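Local coordinates for hypothetical protein (Legionella pneumophila subsp. pneumophila, PDB 4KH9) that is of unknown function but binds calcium and is built from three DUF4785 domains, the second and third related to the E-set folds, at residues E100-L104 and Y105-D109; K146-D149 and A150-I153. All blocks are in the same frame, centred on the assembly; numbering follows the deposited sequence.

Interaction 1. Residues E100-L104 and Y105-D109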
# COMPACT_ATOMS: atom_id res chain seq x y z
N GLU A 100 25.87 -21.91 12.08
CA GLU A 100 27.31 -21.59 12.05
C GLU A 100 27.64 -20.36 11.16
O GLU A 100 28.74 -19.83 11.27
CB GLU A 100 28.12 -22.81 11.59
CG GLU A 100 28.13 -23.86 12.69
CD GLU A 100 29.07 -25.04 12.51
OE1 GLU A 100 30.07 -24.91 11.77
OE2 GLU A 100 28.83 -26.07 13.18
N ALA A 101 26.69 -19.87 10.36
CA ALA A 101 26.84 -18.65 9.57
C ALA A 101 26.46 -17.42 10.39
O ALA A 101 26.70 -16.31 9.93
CB ALA A 101 25.99 -18.71 8.30
N SER A 102 25.82 -17.61 11.57
CA SER A 102 25.42 -16.57 12.54
C SER A 102 26.50 -16.40 13.59
O SER A 102 27.36 -17.28 13.72
CB SER A 102 24.10 -16.92 13.23
OG SER A 102 24.25 -17.87 14.28
N SER A 103 26.46 -15.30 14.39
CA SER A 103 27.50 -15.08 15.41
C SER A 103 27.52 -16.17 16.47
O SER A 103 26.51 -16.83 16.67
CB SER A 103 27.32 -13.73 16.11
OG SER A 103 26.11 -13.66 16.84
N LEU A 104 28.64 -16.27 17.20
CA LEU A 104 28.82 -17.16 18.33
C LEU A 104 27.74 -16.83 19.39
O LEU A 104 27.08 -17.73 19.91
CB LEU A 104 30.25 -17.02 18.88
CG LEU A 104 30.64 -18.06 19.97
CD1 LEU A 104 30.82 -19.47 19.34
CD2 LEU A 104 31.91 -17.65 20.70
N TYR A 105 27.48 -15.53 19.59
CA TYR A 105 26.45 -15.00 20.48
C TYR A 105 25.07 -15.58 20.14
O TYR A 105 24.38 -16.01 21.05
CB TYR A 105 26.43 -13.45 20.39
CG TYR A 105 25.14 -12.83 20.89
CD1 TYR A 105 24.87 -12.73 22.26
CD2 TYR A 105 24.18 -12.35 20.01
CE1 TYR A 105 23.67 -12.20 22.72
CE2 TYR A 105 22.98 -11.80 20.46
CZ TYR A 105 22.73 -11.72 21.82
OH TYR A 105 21.57 -11.17 22.27
N ASN A 106 24.65 -15.55 18.83
CA ASN A 106 23.36 -16.08 18.39
C ASN A 106 23.29 -17.63 18.49
O ASN A 106 22.19 -18.17 18.63
CB ASN A 106 23.02 -15.63 16.97
CG ASN A 106 22.51 -14.22 16.98
OD1 ASN A 106 21.40 -13.96 17.42
ND2 ASN A 106 23.36 -13.28 16.64
N GLN A 107 24.44 -18.31 18.46
CA GLN A 107 24.53 -19.78 18.57
C GLN A 107 24.49 -20.24 20.01
O GLN A 107 24.35 -21.44 20.27
CB GLN A 107 25.85 -20.27 17.95
CG GLN A 107 25.94 -20.07 16.45
CD GLN A 107 27.30 -20.44 15.96
OE1 GLN A 107 27.78 -21.56 16.18
NE2 GLN A 107 27.93 -19.53 15.25
N ASP A 108 24.70 -19.31 20.95
CA ASP A 108 24.82 -19.60 22.37
C ASP A 108 23.45 -19.67 23.01
O ASP A 108 22.70 -18.68 22.99
CB ASP A 108 25.70 -18.53 23.04
CG ASP A 108 26.29 -18.90 24.38
OD1 ASP A 108 25.81 -19.87 25.00
OD2 ASP A 108 27.26 -18.25 24.79
N ASP A 109 23.12 -20.84 23.59
CA ASP A 109 21.84 -21.10 24.27
C ASP A 109 21.83 -20.56 25.74
O ASP A 109 20.76 -20.54 26.36
CB ASP A 109 21.51 -22.61 24.27
CG ASP A 109 21.74 -23.35 22.96
OD1 ASP A 109 21.21 -22.90 21.91
OD2 ASP A 109 22.44 -24.40 22.98
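S103 OG lies at the edge of the Y105 ring, in its plane, and the nearest point of that side chain, Y105 CB, is 3.6 Å from S103 OG. A second flat group, the amide of Q107, reaches back over the turn, its plane 9° from that of the E100 carboxylate, although the two side chains barely touch. Q107 NE2 gives a bond of 2.8 Å to S102 O, arriving from above that carbonyl plane rather than along a lone pair, and a weak second one to S103 O. With CG beside its own backbone N (chi1 -67°) and an extended chain beyond, the side chain of Q107 runs back from the end of the helix to the carbonyls just before it. S103 is the N-cap: its OG accepts from N106 N at 3.1 Å, while S103 O accepts from Q107 N, also at 3.1 Å. S102 OG is hydrogen-bonded to K99 O and also packs 3.5 Å from Q107 CG. The short, weakly bonded helix 104-107 comes after strand 95-97 at the surface of the N-terminal domain, where A101 and S102 rest on L125 of strand 123-126.

Interaction 2. Residues K146-D149 and A150-I153; sequences KYAD and AYMI
Y151 folds its ring back along the chain onto A148, three residues earlier, and this is where the contact is tight. The phenol oxygen ends in the bend of the loop, with Y151 OH 2.8 Å from A148 O in a weak hydrogen bond that the tyrosine donates. Y147 supplies a further wall, its CB 3.4 Å from Y151 OH. The Y147 ring lies beyond the touching CB, packed on L55 and P84, with its OH hydrogen-bonded to D142 OD1. The methyl of A148 packs against the same end of the Y151 ring, A148 CB lying 3.9 Å from Y151 CZ, so one small residue meets the phenol with both its carbonyl and its side chain. The first torsion of Y151 (chi1 -50°) sets the ring beside its own backbone N and directs it back toward the loop. Further cover comes from L55 and L58 of helix 55-60 and from P77 at the end of strand 72-77.

The solvent side is looser. D149 and A150 meet there only as chain neighbours, and the D149 side chain is exposed. Main-chain bonds nevertheless hold this outer part in place: D149 pairs with L55, and A150 with L78, as the chain enters strand 150-156 between strands 48-54 and 72-77.

Chemically, the contact combines an apolar surface with one polar tip. Most of the ring is buried among aliphatic side chains and prolines, while the hydroxyl, which would be costly to bury alone, finds a main-chain carbonyl of the loop. Because that bond is weak, the position of the ring probably owes more to packing than to hydrogen bonding.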
# COMPACT_ATOMS: atom_id res chain seq x y z
N LYS A 146 6.79 -34.04 6.41
CA LYS A 146 6.44 -33.23 7.60
C LYS A 146 6.80 -31.75 7.43
O LYS A 146 6.34 -30.90 8.19
CB LYS A 146 7.17 -33.79 8.84
CG LYS A 146 6.53 -35.08 9.40
CD LYS A 146 7.34 -35.72 10.56
CE LYS A 146 7.41 -34.94 11.86
NZ LYS A 146 6.09 -34.85 12.55
N TYR A 147 7.67 -31.45 6.44
CA TYR A 147 8.09 -30.08 6.22
C TYR A 147 7.05 -29.36 5.41
O TYR A 147 6.26 -29.99 4.69
CB TYR A 147 9.47 -30.04 5.51
CG TYR A 147 10.60 -30.79 6.20
CD1 TYR A 147 10.69 -30.83 7.59
CD2 TYR A 147 11.63 -31.37 5.47
CE1 TYR A 147 11.73 -31.49 8.24
CE2 TYR A 147 12.70 -31.99 6.10
CZ TYR A 147 12.74 -32.06 7.48
OH TYR A 147 13.81 -32.68 8.09
N ALA A 148 7.02 -28.02 5.53
CA ALA A 148 6.11 -27.22 4.73
C ALA A 148 6.46 -27.36 3.24
O ALA A 148 7.61 -27.61 2.88
CB ALA A 148 6.19 -25.75 5.15
N ASP A 149 5.45 -27.21 2.38
CA ASP A 149 5.62 -27.25 0.92
C ASP A 149 6.43 -26.07 0.41
O ASP A 149 7.18 -26.22 -0.56
CB ASP A 149 4.25 -27.19 0.24
CG ASP A 149 3.41 -28.45 0.28
OD1 ASP A 149 3.94 -29.50 0.71
OD2 ASP A 149 2.26 -28.39 -0.19
N ALA A 150 6.23 -24.90 1.04
CA ALA A 150 6.82 -23.66 0.59
C ALA A 150 7.19 -22.73 1.75
O ALA A 150 6.75 -22.91 2.90
CB ALA A 150 5.87 -22.94 -0.36
N TYR A 151 8.09 -21.80 1.45
CA TYR A 151 8.68 -20.86 2.40
C TYR A 151 8.82 -19.50 1.82
O TYR A 151 8.99 -19.38 0.61
CB TYR A 151 10.11 -21.35 2.82
CG TYR A 151 10.13 -22.79 3.26
CD1 TYR A 151 10.10 -23.83 2.32
CD2 TYR A 151 10.05 -23.13 4.61
CE1 TYR A 151 10.00 -25.16 2.71
CE2 TYR A 151 9.95 -24.47 5.01
CZ TYR A 151 9.92 -25.48 4.06
OH TYR A 151 9.78 -26.79 4.42
N MSE A 152 8.78 -18.49 2.67
CA MSE A 152 9.05 -17.11 2.32
C MSE A 152 10.47 -16.82 2.75
O MSE A 152 10.80 -17.01 3.93
CB MSE A 152 8.05 -16.13 2.96
CG MSE A 152 8.32 -14.66 2.57
SE MSE A 152 7.99 -14.27 0.69
CE MSE A 152 6.04 -14.21 0.75
N ILE A 153 11.32 -16.43 1.81
CA ILE A 153 12.69 -16.05 2.09
C ILE A 153 12.73 -14.55 2.02
O ILE A 153 12.34 -13.98 1.00
CB ILE A 153 13.75 -16.69 1.15
CG1 ILE A 153 13.58 -18.21 1.00
CG2 ILE A 153 15.20 -16.30 1.59
CD1 ILE A 153 13.71 -19.04 2.20

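Overall arrangement
Interactions 1 and 2 both belong to the N-terminal DUF4785 domain and lie in series along the chain, the first closing before the second opens. Their centres are 23 Å apart and their nearest atoms about 13 Å, so they do not touch. The antiparallel sheet in the order 48-54, 150-156, 72-77, 123-126 relates them: residues 150-153 belong to an inner strand, whereas residues 101 and 102 pack on an outer strand, 123-126. Each shows a local fold-back, one starting a short helix at the surface and the other leading into a partly buried strand. Both lie away from the calcium sites of the protein, consistent with structural packing.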